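Local coordinates for protein DNA fragmentation factor subunit beta (Mus musculus, PDB 1V0D) that cuts DNA as a caspase-activated nuclease, bringing about DNA fragmentation and chromatin condensation during apoptosis, at residues R172-Y177 and T270-L275; Y189-G194 and V285-F290; I265-T270 and S292-A297; E183-E188 and A278-R283; N96-G101 and V129-T134. All coordinates share one frame; numbering follows the deposited sequence.

Contact 1: R172-Y177 and T270-L275; sequences REVSAY and TVVPTL
Y177 lays one face of its ring on a methyl of V272, a CH-pi contact that leads the meeting of the two segments. CG1 of V272 stands 3.7 Å from the centroid of the Y177 ring and 22° off the ring normal. It sits toward the rim, closest to the CG and CD2 carbons, rather than over the middle. The ring gets there because its CG lies opposite the backbone N (chi1 -163°), which carries it toward helix 267-281.

The remaining contacts are van der Waals touches. CG2 of V174 meets CG2 of V272 at 4.0 Å, so the two methyls of V272 serve different partners. Farther out on the tyrosine, OH lies 3.8 Å from CB of P273, the two side chains crossing nearly at right angles. Replacing Y177 by an alanine removes ring and hydroxyl, which would probably open a gap over CG1 of V272 and beside P273.

No hydrogen bond joins the two segments. Within helix 267-281, T270 O accepts from T274 N and from T274 OG1 (2.8 Å), the two donors reaching it from opposite faces of its plane. P273 has no N-H, and the helix kinks there. V174 O accepts from Y189 OH of helix 186-202, and V174 also touches L193. This is helix-helix packing, with the end of helix 155-175 set against the kinked middle of helix 267-281.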
# COMPACT_ATOMS: atom_id res chain seq x y z
N ARG A 172 -11.58 -3.13 17.11
CA ARG A 172 -12.13 -1.79 17.25
C ARG A 172 -13.30 -1.67 16.29
O ARG A 172 -14.43 -1.41 16.71
CB ARG A 172 -11.08 -0.72 16.93
CG ARG A 172 -9.94 -0.64 17.95
CD ARG A 172 -8.94 0.45 17.59
NE ARG A 172 -7.57 -0.04 17.53
CZ ARG A 172 -6.83 -0.08 16.42
NH1 ARG A 172 -7.34 0.36 15.26
NH2 ARG A 172 -5.59 -0.56 16.46
N GLU A 173 -13.03 -1.89 15.00
CA GLU A 173 -14.08 -1.82 13.99
C GLU A 173 -15.35 -2.54 14.43
O GLU A 173 -16.45 -2.10 14.11
CB GLU A 173 -13.58 -2.40 12.67
CG GLU A 173 -12.43 -1.63 12.04
CD GLU A 173 -11.98 -2.23 10.70
OE1 GLU A 173 -12.85 -2.42 9.81
OE2 GLU A 173 -10.76 -2.51 10.55
N VAL A 174 -15.20 -3.63 15.17
CA VAL A 174 -16.36 -4.37 15.63
C VAL A 174 -17.14 -3.65 16.74
O VAL A 174 -18.37 -3.72 16.78
CB VAL A 174 -15.96 -5.79 16.11
CG1 VAL A 174 -17.18 -6.52 16.64
CG2 VAL A 174 -15.35 -6.56 14.94
N SER A 175 -16.44 -2.95 17.64
CA SER A 175 -17.10 -2.20 18.71
C SER A 175 -17.87 -1.03 18.11
O SER A 175 -19.06 -0.84 18.37
CB SER A 175 -16.09 -1.65 19.71
OG SER A 175 -15.65 -2.67 20.58
N ALA A 176 -17.17 -0.26 17.28
CA ALA A 176 -17.76 0.88 16.60
C ALA A 176 -19.16 0.58 16.05
O ALA A 176 -19.93 1.50 15.74
CB ALA A 176 -16.84 1.32 15.47
N TYR A 177 -19.50 -0.70 15.92
CA TYR A 177 -20.80 -1.08 15.37
C TYR A 177 -21.91 -1.19 16.42
O TYR A 177 -23.09 -1.18 16.07
CB TYR A 177 -20.67 -2.41 14.64
CG TYR A 177 -21.81 -2.72 13.69
CD1 TYR A 177 -21.90 -2.09 12.45
CD2 TYR A 177 -22.79 -3.66 14.03
CE1 TYR A 177 -22.94 -2.39 11.56
CE2 TYR A 177 -23.83 -3.97 13.15
CZ TYR A 177 -23.89 -3.33 11.91
OH TYR A 177 -24.90 -3.65 11.02
N THR A 270 -20.36 -8.58 5.71
CA THR A 270 -21.21 -9.68 6.18
C THR A 270 -21.09 -10.26 7.61
O THR A 270 -22.11 -10.49 8.27
CB THR A 270 -21.11 -10.87 5.21
OG1 THR A 270 -19.79 -10.90 4.66
CG2 THR A 270 -22.11 -10.73 4.08
N VAL A 271 -19.88 -10.51 8.09
CA VAL A 271 -19.74 -11.09 9.43
C VAL A 271 -20.27 -10.23 10.58
O VAL A 271 -21.08 -10.70 11.38
CB VAL A 271 -18.28 -11.45 9.76
CG1 VAL A 271 -18.21 -12.10 11.11
CG2 VAL A 271 -17.71 -12.39 8.71
N VAL A 272 -19.82 -8.99 10.68
CA VAL A 272 -20.27 -8.13 11.78
C VAL A 272 -21.79 -8.01 11.79
O VAL A 272 -22.43 -8.33 12.78
CB VAL A 272 -19.61 -6.72 11.71
CG1 VAL A 272 -20.31 -5.73 12.65
CG2 VAL A 272 -18.13 -6.84 12.11
N PRO A 273 -22.38 -7.55 10.68
CA PRO A 273 -23.84 -7.42 10.64
C PRO A 273 -24.57 -8.74 10.97
O PRO A 273 -25.56 -8.73 11.71
CB PRO A 273 -24.11 -6.91 9.23
CG PRO A 273 -22.97 -7.43 8.46
CD PRO A 273 -21.80 -7.23 9.38
N THR A 274 -24.09 -9.87 10.45
CA THR A 274 -24.71 -11.15 10.77
C THR A 274 -24.62 -11.35 12.29
O THR A 274 -25.55 -11.85 12.93
CB THR A 274 -23.99 -12.31 10.10
OG1 THR A 274 -24.21 -12.26 8.69
CG2 THR A 274 -24.51 -13.61 10.63
N LEU A 275 -23.48 -10.95 12.86
CA LEU A 275 -23.23 -11.06 14.30
C LEU A 275 -24.30 -10.28 15.04
O LEU A 275 -24.91 -10.78 15.99
CB LEU A 275 -21.84 -10.51 14.62
CG LEU A 275 -21.24 -10.67 16.02
CD1 LEU A 275 -21.58 -9.48 16.85
CD2 LEU A 275 -21.72 -11.96 16.67

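Contact 2: Y189-G194 and V285-F290; sequences YLRVLG and VNWEYF
R191 and W287 bring two N-H groups together without a hydrogen bond between them. NH2 of R191 comes 4.0 Å from NE1 of W287, with the indole nitrogen at the edge of the guanidinium and the two planes 58° apart. The contact belongs to helix-helix packing in which helix 186-202 lies against the first turn of helix 287-295; an inverse gamma turn centred on N286 leads into that turn. The arginine chain bends at chi2 (-136°), and this brings its end closer to the tryptophan than its CB direction suggests.

CG of W287 is wedged between the backbone N and the carbonyl carbon (chi1 70°). E288 lies beside the indole, its CD 3.3 Å above the plane of one ring face and over the centre, and its carboxylate forms a salt bridge with R324. Farther along helix 186-202, S195, M196 and K199 also touch W287. The apolar link is narrow: V192 and W287 slide past each other in opposite directions, and CG1 of V192 reaches CB of W287 at 3.6 Å.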
# COMPACT_ATOMS: atom_id res chain seq x y z
N TYR A 189 -24.57 -7.47 23.03
CA TYR A 189 -23.53 -7.26 22.04
C TYR A 189 -22.23 -6.94 22.77
O TYR A 189 -21.19 -7.54 22.49
CB TYR A 189 -23.88 -6.10 21.12
CG TYR A 189 -23.00 -5.96 19.90
CD1 TYR A 189 -23.29 -6.64 18.72
CD2 TYR A 189 -21.89 -5.11 19.91
CE1 TYR A 189 -22.52 -6.46 17.57
CE2 TYR A 189 -21.11 -4.92 18.77
CZ TYR A 189 -21.44 -5.60 17.60
OH TYR A 189 -20.70 -5.36 16.46
N LEU A 190 -22.30 -6.00 23.70
CA LEU A 190 -21.13 -5.60 24.48
C LEU A 190 -20.63 -6.75 25.34
O LEU A 190 -19.42 -6.90 25.55
CB LEU A 190 -21.45 -4.38 25.34
CG LEU A 190 -21.87 -3.15 24.53
CD1 LEU A 190 -22.34 -2.04 25.46
CD2 LEU A 190 -20.72 -2.68 23.65
N ARG A 191 -21.55 -7.55 25.84
CA ARG A 191 -21.18 -8.71 26.64
C ARG A 191 -20.38 -9.67 25.77
O ARG A 191 -19.33 -10.17 26.17
CB ARG A 191 -22.43 -9.41 27.19
CG ARG A 191 -22.14 -10.77 27.81
CD ARG A 191 -23.17 -11.81 27.37
NE ARG A 191 -22.64 -13.18 27.38
CZ ARG A 191 -21.59 -13.60 26.67
NH1 ARG A 191 -20.94 -12.76 25.87
NH2 ARG A 191 -21.20 -14.86 26.74
N VAL A 192 -20.90 -9.94 24.56
CA VAL A 192 -20.26 -10.84 23.61
C VAL A 192 -18.93 -10.24 23.16
O VAL A 192 -17.89 -10.91 23.18
CB VAL A 192 -21.15 -11.07 22.34
CG1 VAL A 192 -20.38 -11.83 21.27
CG2 VAL A 192 -22.39 -11.86 22.72
N LEU A 193 -18.97 -8.97 22.78
CA LEU A 193 -17.77 -8.28 22.33
C LEU A 193 -16.70 -8.29 23.43
O LEU A 193 -15.51 -8.16 23.15
CB LEU A 193 -18.12 -6.85 21.93
CG LEU A 193 -17.04 -6.12 21.15
CD1 LEU A 193 -17.68 -5.09 20.21
CD2 LEU A 193 -16.06 -5.47 22.12
N GLY A 194 -17.14 -8.45 24.67
CA GLY A 194 -16.19 -8.49 25.77
C GLY A 194 -15.48 -9.83 25.78
O GLY A 194 -14.26 -9.89 25.90
N VAL A 285 -26.24 -17.25 21.00
CA VAL A 285 -25.23 -17.13 19.96
C VAL A 285 -23.90 -17.82 20.23
O VAL A 285 -23.29 -17.64 21.28
CB VAL A 285 -24.94 -15.67 19.64
CG1 VAL A 285 -23.85 -15.57 18.60
CG2 VAL A 285 -26.19 -14.99 19.15
N ASN A 286 -23.46 -18.60 19.25
CA ASN A 286 -22.19 -19.31 19.33
C ASN A 286 -21.09 -18.33 18.92
O ASN A 286 -20.46 -18.49 17.88
CB ASN A 286 -22.20 -20.51 18.39
CG ASN A 286 -20.83 -21.16 18.26
OD1 ASN A 286 -20.04 -21.17 19.21
ND2 ASN A 286 -20.56 -21.71 17.09
N TRP A 287 -20.88 -17.32 19.76
CA TRP A 287 -19.89 -16.28 19.49
C TRP A 287 -18.50 -16.77 19.11
O TRP A 287 -17.76 -16.06 18.43
CB TRP A 287 -19.81 -15.29 20.68
CG TRP A 287 -19.20 -15.83 21.93
CD1 TRP A 287 -19.86 -16.24 23.05
CD2 TRP A 287 -17.81 -16.01 22.20
NE1 TRP A 287 -18.97 -16.67 24.00
CE2 TRP A 287 -17.70 -16.54 23.51
CE3 TRP A 287 -16.63 -15.77 21.47
CZ2 TRP A 287 -16.46 -16.83 24.10
CZ3 TRP A 287 -15.40 -16.07 22.06
CH2 TRP A 287 -15.32 -16.59 23.36
N GLU A 288 -18.13 -17.97 19.54
CA GLU A 288 -16.81 -18.49 19.18
C GLU A 288 -16.67 -18.58 17.66
O GLU A 288 -15.58 -18.41 17.10
CB GLU A 288 -16.57 -19.87 19.80
CG GLU A 288 -16.26 -19.86 21.29
CD GLU A 288 -17.47 -19.54 22.15
OE1 GLU A 288 -18.58 -19.37 21.59
OE2 GLU A 288 -17.31 -19.46 23.40
N TYR A 289 -17.78 -18.87 16.98
CA TYR A 289 -17.80 -19.00 15.53
C TYR A 289 -17.42 -17.67 14.88
O TYR A 289 -16.55 -17.64 13.99
CB TYR A 289 -19.19 -19.46 15.04
CG TYR A 289 -19.33 -19.46 13.54
CD1 TYR A 289 -18.39 -20.10 12.73
CD2 TYR A 289 -20.38 -18.79 12.91
CE1 TYR A 289 -18.49 -20.06 11.34
CE2 TYR A 289 -20.49 -18.75 11.52
CZ TYR A 289 -19.54 -19.38 10.74
OH TYR A 289 -19.60 -19.31 9.35
N PHE A 290 -18.06 -16.60 15.34
CA PHE A 290 -17.81 -15.25 14.84
C PHE A 290 -16.38 -14.83 15.16
O PHE A 290 -15.75 -14.08 14.40
CB PHE A 290 -18.80 -14.26 15.45
CG PHE A 290 -20.20 -14.47 14.98
CD1 PHE A 290 -21.09 -15.26 15.71
CD2 PHE A 290 -20.62 -13.94 13.76
CE1 PHE A 290 -22.38 -15.52 15.22
CE2 PHE A 290 -21.91 -14.19 13.26
CZ PHE A 290 -22.79 -14.99 14.00

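Contact 3: I265-T270 and S292-A297; sequences IEKKRT and SLLFTA
K267 and L294 meet through the foot of one side chain and a branch of the other: CB of the lysine lies 4.1 Å from CD2 of the leucine. At the preceding residue, L293, CG is approached by CD1 of I265 at 4.5 Å, the looser of the two touches. L294 reaches across because its CG stands beside the backbone N, opposite the carbonyl carbon (chi1 -62°). The lysine gives only the base of its chain to this leucine. Beyond CG it runs extended, and NZ makes a salt bridge with E173 of helix 155-175, so a buried chain ends on an opposite charge.

In the next shell, E266 holds the N-cap position of helix 267-281, and its carbonyl is gripped twice by T270. OG1 of T270 donates to E266 O at 2.7 Å, in the carbonyl plane and on a lone pair, while T270 N binds the same oxygen at 3.1 Å. Behind L294, the F295 ring lies with one face under the leucine CB, 3.7 Å below it. N299 joins the segments indirectly: its OD1 accepts from I265 N and its ND2 donates to L293 O.

K267 lies about 8 Å from the bound magnesium, consistent with the His-Me finger family of the nuclease domain. V271 of helix 267-281 packs on I265, L293 and L294, while M196 of helix 186-202 and V174 of helix 155-175 also touch L294. The carbonyl of L294 bonds to H263 NE2 in strand 260-263, which carries the magnesium ligand D262 and pairs antiparallel with strand 300-303.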
# COMPACT_ATOMS: atom_id res chain seq x y z
N ILE A 265 -14.79 -14.30 4.24
CA ILE A 265 -16.18 -13.92 4.39
C ILE A 265 -16.00 -12.51 4.94
O ILE A 265 -15.57 -12.32 6.08
CB ILE A 265 -16.91 -14.80 5.43
CG1 ILE A 265 -16.89 -16.26 4.99
CG2 ILE A 265 -18.34 -14.33 5.61
CD1 ILE A 265 -17.67 -17.19 5.92
N GLU A 266 -16.28 -11.51 4.10
CA GLU A 266 -16.10 -10.11 4.46
C GLU A 266 -16.61 -9.79 5.85
O GLU A 266 -17.75 -10.12 6.20
CB GLU A 266 -16.78 -9.23 3.43
CG GLU A 266 -16.23 -9.41 2.04
CD GLU A 266 -16.92 -8.52 1.03
OE1 GLU A 266 -18.11 -8.77 0.73
OE2 GLU A 266 -16.27 -7.57 0.53
N LYS A 267 -15.79 -9.13 6.64
CA LYS A 267 -16.19 -8.84 8.00
C LYS A 267 -17.14 -7.68 8.14
O LYS A 267 -18.13 -7.78 8.87
CB LYS A 267 -14.96 -8.61 8.88
CG LYS A 267 -14.68 -7.17 9.17
CD LYS A 267 -13.52 -7.00 10.11
CE LYS A 267 -13.23 -5.53 10.28
NZ LYS A 267 -12.02 -5.30 11.11
N LYS A 268 -16.87 -6.58 7.46
CA LYS A 268 -17.73 -5.42 7.58
C LYS A 268 -19.01 -5.64 6.78
O LYS A 268 -20.11 -5.39 7.24
CB LYS A 268 -17.01 -4.17 7.07
CG LYS A 268 -17.60 -2.84 7.55
CD LYS A 268 -16.60 -1.71 7.30
CE LYS A 268 -16.91 -0.45 8.11
NZ LYS A 268 -15.71 0.44 8.21
N ARG A 269 -18.82 -6.13 5.56
CA ARG A 269 -19.92 -6.39 4.66
C ARG A 269 -20.89 -7.46 5.17
O ARG A 269 -22.10 -7.27 5.11
CB ARG A 269 -19.34 -6.79 3.30
CG ARG A 269 -20.31 -6.81 2.14
CD ARG A 269 -20.73 -5.40 1.74
NE ARG A 269 -21.47 -5.38 0.48
CZ ARG A 269 -22.16 -4.33 0.02
NH1 ARG A 269 -22.21 -3.20 0.72
NH2 ARG A 269 -22.79 -4.42 -1.15
N THR A 270 -20.36 -8.58 5.71
CA THR A 270 -21.21 -9.68 6.18
C THR A 270 -21.09 -10.26 7.61
O THR A 270 -22.11 -10.49 8.27
CB THR A 270 -21.11 -10.87 5.21
OG1 THR A 270 -19.79 -10.90 4.66
CG2 THR A 270 -22.11 -10.73 4.08
N SER A 292 -13.76 -16.83 15.23
CA SER A 292 -12.98 -17.46 14.17
C SER A 292 -12.99 -16.59 12.94
O SER A 292 -11.94 -16.25 12.38
CB SER A 292 -13.59 -18.80 13.79
OG SER A 292 -13.58 -19.68 14.89
N LEU A 293 -14.20 -16.24 12.51
CA LEU A 293 -14.41 -15.43 11.32
C LEU A 293 -13.72 -14.08 11.38
O LEU A 293 -13.10 -13.64 10.41
CB LEU A 293 -15.91 -15.23 11.09
CG LEU A 293 -16.69 -16.21 10.18
CD1 LEU A 293 -15.97 -17.55 10.06
CD2 LEU A 293 -18.09 -16.40 10.73
N LEU A 294 -13.83 -13.42 12.53
CA LEU A 294 -13.28 -12.08 12.68
C LEU A 294 -11.79 -11.95 12.94
O LEU A 294 -11.18 -11.01 12.46
CB LEU A 294 -14.06 -11.35 13.79
CG LEU A 294 -15.56 -11.12 13.56
CD1 LEU A 294 -16.31 -10.96 14.84
CD2 LEU A 294 -15.75 -9.91 12.70
N PHE A 295 -11.19 -12.89 13.66
CA PHE A 295 -9.77 -12.73 14.01
C PHE A 295 -8.81 -13.87 13.76
O PHE A 295 -7.63 -13.74 14.09
CB PHE A 295 -9.66 -12.38 15.50
CG PHE A 295 -10.71 -11.43 16.01
CD1 PHE A 295 -11.72 -11.88 16.86
CD2 PHE A 295 -10.68 -10.08 15.66
CE1 PHE A 295 -12.69 -11.00 17.36
CE2 PHE A 295 -11.64 -9.18 16.14
CZ PHE A 295 -12.65 -9.64 17.00
N THR A 296 -9.27 -14.97 13.19
CA THR A 296 -8.42 -16.14 13.00
C THR A 296 -8.04 -16.43 11.56
O THR A 296 -8.71 -15.99 10.63
CB THR A 296 -9.12 -17.38 13.59
OG1 THR A 296 -9.42 -17.12 14.96
CG2 THR A 296 -8.25 -18.61 13.50
N ALA A 297 -6.95 -17.17 11.37
CA ALA A 297 -6.52 -17.52 10.04
C ALA A 297 -7.54 -18.46 9.41
O ALA A 297 -7.42 -18.82 8.25
CB ALA A 297 -5.16 -18.20 10.08

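Contact 4: E183-E188 and A278-R283; sequences EAAQEE and AIQDGR
A185 points its CB between I279 and Q280, meeting an aliphatic carbon of each. The closer is CG of Q280, 3.7 Å from CB of A185; CG2 of I279 lies 4.0 Å away. The glutamine contributes its methylene here, its CG standing beside the backbone N and opposite the carbonyl carbon, with the chain extended beyond it. That chain also touches V181 and D182, in the loop leading up to helix 186-202.

The isoleucine presents CG2, the branch that lies opposite its backbone N, to A185 and E188, one turn apart. The same methyl is 3.9 Å from the carbonyl O of A185 and 3.9 Å from CB of E188, so it sits against the first turn of helix 186-202. Y189 and V192 touch I279 too and continue this apolar patch.

After I279 and Q280, helix 267-281 ends in a polar turn. G282 leaves helical geometry with positive phi (119°), and D281 folds back: its OD2 accepts from R283 N on the anti lone pair. The R283 guanidinium forms a salt bridge with this carboxylate: NE meets OD2 from the syn side, tilted out of the carboxylate plane, while NH2 pairs with OD1 at a modelled distance too short to trust. The contact is helix-end packing at the protein surface, the start of helix 186-202 against the last turn of helix 267-281, which closes in an Asx turn.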
# COMPACT_ATOMS: atom_id res chain seq x y z
N GLU A 183 -31.12 -1.12 20.46
CA GLU A 183 -30.86 -0.78 21.85
C GLU A 183 -31.17 -1.96 22.78
O GLU A 183 -30.49 -2.17 23.80
CB GLU A 183 -31.68 0.45 22.25
N ALA A 184 -32.19 -2.73 22.44
CA ALA A 184 -32.58 -3.88 23.25
C ALA A 184 -31.49 -4.95 23.31
O ALA A 184 -31.28 -5.58 24.35
CB ALA A 184 -33.88 -4.47 22.71
N ALA A 185 -30.79 -5.16 22.19
CA ALA A 185 -29.73 -6.17 22.11
C ALA A 185 -28.34 -5.58 22.30
O ALA A 185 -27.34 -6.29 22.32
CB ALA A 185 -29.81 -6.90 20.77
N GLN A 186 -28.29 -4.26 22.44
CA GLN A 186 -27.04 -3.53 22.60
C GLN A 186 -26.21 -3.97 23.82
O GLN A 186 -24.99 -3.89 23.80
CB GLN A 186 -27.35 -2.04 22.68
CG GLN A 186 -26.29 -1.14 22.10
CD GLN A 186 -26.87 0.13 21.51
OE1 GLN A 186 -27.60 0.09 20.52
NE2 GLN A 186 -26.56 1.26 22.13
N GLU A 187 -26.88 -4.45 24.86
CA GLU A 187 -26.17 -4.90 26.06
C GLU A 187 -25.42 -6.20 25.79
O GLU A 187 -24.21 -6.29 26.00
CB GLU A 187 -27.15 -5.09 27.21
N GLU A 188 -26.15 -7.20 25.31
CA GLU A 188 -25.56 -8.50 25.00
C GLU A 188 -24.41 -8.35 24.01
O GLU A 188 -23.39 -9.02 24.14
CB GLU A 188 -26.62 -9.44 24.43
CG GLU A 188 -26.90 -10.66 25.30
CD GLU A 188 -25.71 -11.61 25.39
OE1 GLU A 188 -25.79 -12.61 26.14
OE2 GLU A 188 -24.69 -11.35 24.72
N ALA A 278 -27.70 -11.90 14.63
CA ALA A 278 -27.76 -13.14 15.40
C ALA A 278 -28.00 -12.89 16.89
O ALA A 278 -28.70 -13.65 17.55
CB ALA A 278 -26.48 -13.95 15.21
N ILE A 279 -27.40 -11.82 17.41
CA ILE A 279 -27.57 -11.47 18.81
C ILE A 279 -28.97 -10.96 19.10
O ILE A 279 -29.43 -11.01 20.24
CB ILE A 279 -26.54 -10.40 19.22
CG1 ILE A 279 -25.17 -11.05 19.39
CG2 ILE A 279 -26.96 -9.72 20.51
CD1 ILE A 279 -24.10 -10.11 19.88
N GLN A 280 -29.67 -10.48 18.07
CA GLN A 280 -31.02 -9.98 18.25
C GLN A 280 -32.03 -11.11 18.11
O GLN A 280 -33.14 -11.04 18.62
CB GLN A 280 -31.29 -8.88 17.23
CG GLN A 280 -30.19 -7.83 17.24
CD GLN A 280 -30.33 -6.77 16.16
OE1 GLN A 280 -30.87 -7.02 15.08
NE2 GLN A 280 -29.81 -5.58 16.43
N ASP A 281 -31.62 -12.18 17.43
CA ASP A 281 -32.47 -13.34 17.21
C ASP A 281 -33.20 -13.85 18.44
O ASP A 281 -34.41 -14.11 18.40
CB ASP A 281 -31.64 -14.49 16.65
CG ASP A 281 -32.47 -15.73 16.37
OD1 ASP A 281 -32.99 -15.86 15.24
OD2 ASP A 281 -32.61 -16.56 17.30
N GLY A 282 -32.48 -14.02 19.53
CA GLY A 282 -33.11 -14.53 20.73
C GLY A 282 -32.47 -15.85 21.12
O GLY A 282 -32.39 -16.18 22.30
N ARG A 283 -32.04 -16.62 20.12
CA ARG A 283 -31.38 -17.89 20.40
C ARG A 283 -29.99 -17.57 20.94
O ARG A 283 -29.47 -16.47 20.74
CB ARG A 283 -31.29 -18.75 19.14
CG ARG A 283 -32.54 -19.58 18.86
CD ARG A 283 -32.58 -20.10 17.43
NE ARG A 283 -32.72 -19.01 16.46
CZ ARG A 283 -32.55 -19.12 15.14
NH1 ARG A 283 -32.23 -20.30 14.59
NH2 ARG A 283 -32.69 -18.06 14.37

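Contact 5: N96-G101 and V129-T134; sequences NEPHAG and VSQNIT
P98 lays its ring against V129, the two side chains sliding past each other in opposite directions. Starting from the backbone, CB of the proline meets CG1 of V129 at 3.4 Å and lies 3.8 Å from the carbonyl O of V129. The next atom, CG at the tip of the ring, is again 3.4 Å from CG1 of V129 and comes to 3.3 Å from that same oxygen. Both ring carbons thus touch the same methyl and the same carbonyl oxygen. The methyl is offered because CG1 of V129 stands opposite the backbone N, beside the carbonyl carbon (chi1 178°).

Both segments are irregular chain. Segment 96-101 links helix 88-94 to helix 103-111; the other leaves the end of helix 116-129, its backbone taking the shape of an inverse gamma turn centred on S130. I103 of helix 103-111 touches P98 as well as V129, so the proline packs where two helix ends come together. The end of Q131 also comes near the proline. N96, at the start of its segment, packs on L117 of the second subunit, which places this loop at the dimer contact, while I133 O accepts a hydrogen bond from R212 NH2.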
# COMPACT_ATOMS: atom_id res chain seq x y z
N ASN A 96 22.20 -14.01 -6.28
CA ASN A 96 21.48 -14.36 -5.07
C ASN A 96 22.28 -14.20 -3.79
O ASN A 96 21.85 -13.49 -2.88
CB ASN A 96 20.94 -15.79 -5.16
CG ASN A 96 19.48 -15.87 -4.77
OD1 ASN A 96 19.10 -15.49 -3.66
ND2 ASN A 96 18.65 -16.38 -5.67
N GLU A 97 23.44 -14.84 -3.71
CA GLU A 97 24.27 -14.74 -2.51
C GLU A 97 25.18 -13.51 -2.53
O GLU A 97 26.11 -13.42 -3.33
CB GLU A 97 25.09 -16.02 -2.33
CG GLU A 97 24.23 -17.27 -2.19
CD GLU A 97 23.19 -17.15 -1.09
OE1 GLU A 97 23.57 -17.02 0.09
OE2 GLU A 97 21.98 -17.18 -1.40
N PRO A 98 24.90 -12.53 -1.64
CA PRO A 98 25.65 -11.27 -1.50
C PRO A 98 27.08 -11.44 -0.97
O PRO A 98 27.76 -12.41 -1.29
CB PRO A 98 24.78 -10.47 -0.52
CG PRO A 98 23.41 -11.04 -0.71
CD PRO A 98 23.69 -12.51 -0.80
N HIS A 99 27.51 -10.47 -0.17
CA HIS A 99 28.84 -10.47 0.44
C HIS A 99 29.98 -10.37 -0.57
O HIS A 99 31.11 -10.75 -0.27
CB HIS A 99 29.02 -11.72 1.31
N ALA A 100 29.68 -9.86 -1.76
CA ALA A 100 30.71 -9.73 -2.79
C ALA A 100 30.89 -8.28 -3.22
O ALA A 100 30.32 -7.36 -2.62
CB ALA A 100 30.34 -10.59 -4.00
N GLY A 101 31.70 -8.08 -4.26
CA GLY A 101 31.94 -6.75 -4.77
C GLY A 101 30.86 -6.42 -5.78
O GLY A 101 30.91 -5.40 -6.47
N VAL A 129 19.62 -7.94 -3.29
CA VAL A 129 20.88 -8.34 -2.67
C VAL A 129 21.19 -7.64 -1.35
O VAL A 129 21.64 -8.29 -0.41
CB VAL A 129 22.05 -8.14 -3.64
CG1 VAL A 129 23.35 -8.52 -2.97
CG2 VAL A 129 21.83 -8.99 -4.88
N SER A 130 20.97 -6.33 -1.27
CA SER A 130 21.23 -5.58 -0.03
C SER A 130 20.25 -6.06 1.03
O SER A 130 19.40 -5.30 1.48
CB SER A 130 21.01 -4.08 -0.25
OG SER A 130 22.00 -3.50 -1.08
N GLN A 131 20.39 -7.31 1.43
CA GLN A 131 19.49 -7.88 2.42
C GLN A 131 20.22 -8.59 3.56
O GLN A 131 21.33 -9.09 3.39
CB GLN A 131 18.53 -8.84 1.71
CG GLN A 131 18.19 -10.11 2.48
CD GLN A 131 19.32 -11.12 2.49
OE1 GLN A 131 19.80 -11.53 1.43
NE2 GLN A 131 19.74 -11.54 3.68
N ASN A 132 19.59 -8.63 4.73
CA ASN A 132 20.17 -9.31 5.88
C ASN A 132 19.10 -10.00 6.72
O ASN A 132 18.84 -9.63 7.88
CB ASN A 132 20.97 -8.32 6.72
CG ASN A 132 21.71 -9.01 7.85
OD1 ASN A 132 21.75 -10.24 7.92
ND2 ASN A 132 22.31 -8.21 8.72
N ILE A 133 18.49 -11.02 6.12
CA ILE A 133 17.43 -11.80 6.75
C ILE A 133 17.85 -12.45 8.06
O ILE A 133 17.11 -12.44 9.04
CB ILE A 133 16.97 -12.91 5.81
CG1 ILE A 133 16.45 -12.31 4.51
CG2 ILE A 133 15.90 -13.74 6.48
CD1 ILE A 133 16.12 -13.36 3.46
N THR A 134 19.05 -13.01 8.07
CA THR A 134 19.56 -13.69 9.23
C THR A 134 19.63 -12.85 10.49
O THR A 134 19.40 -13.35 11.59
CB THR A 134 20.94 -14.28 8.97
OG1 THR A 134 20.91 -15.06 7.76
CG2 THR A 134 21.35 -15.19 10.11

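Contacts 1 to 4 form one helical cluster built from helices 155-175, 186-202, 267-281 and 287-295. Contacts 1 and 3 share T270 and lie with centres about 9 Å apart; the centres of contacts 1 and 2 are about 11 Å apart, tied by the hydrogen bond of Y189 OH to V174 O. Contact 4 continues the cluster outward, its centre about 10 Å from that of contact 2, where V285 and I279 pack. The magnesium bound by D262 and H308 lies toward contact 3, and about 12 Å from the V272 side chain of contact 1. Contact 5 stands apart, its centre 39 to 57 Å from the others, on the opposite side of the chain's centre.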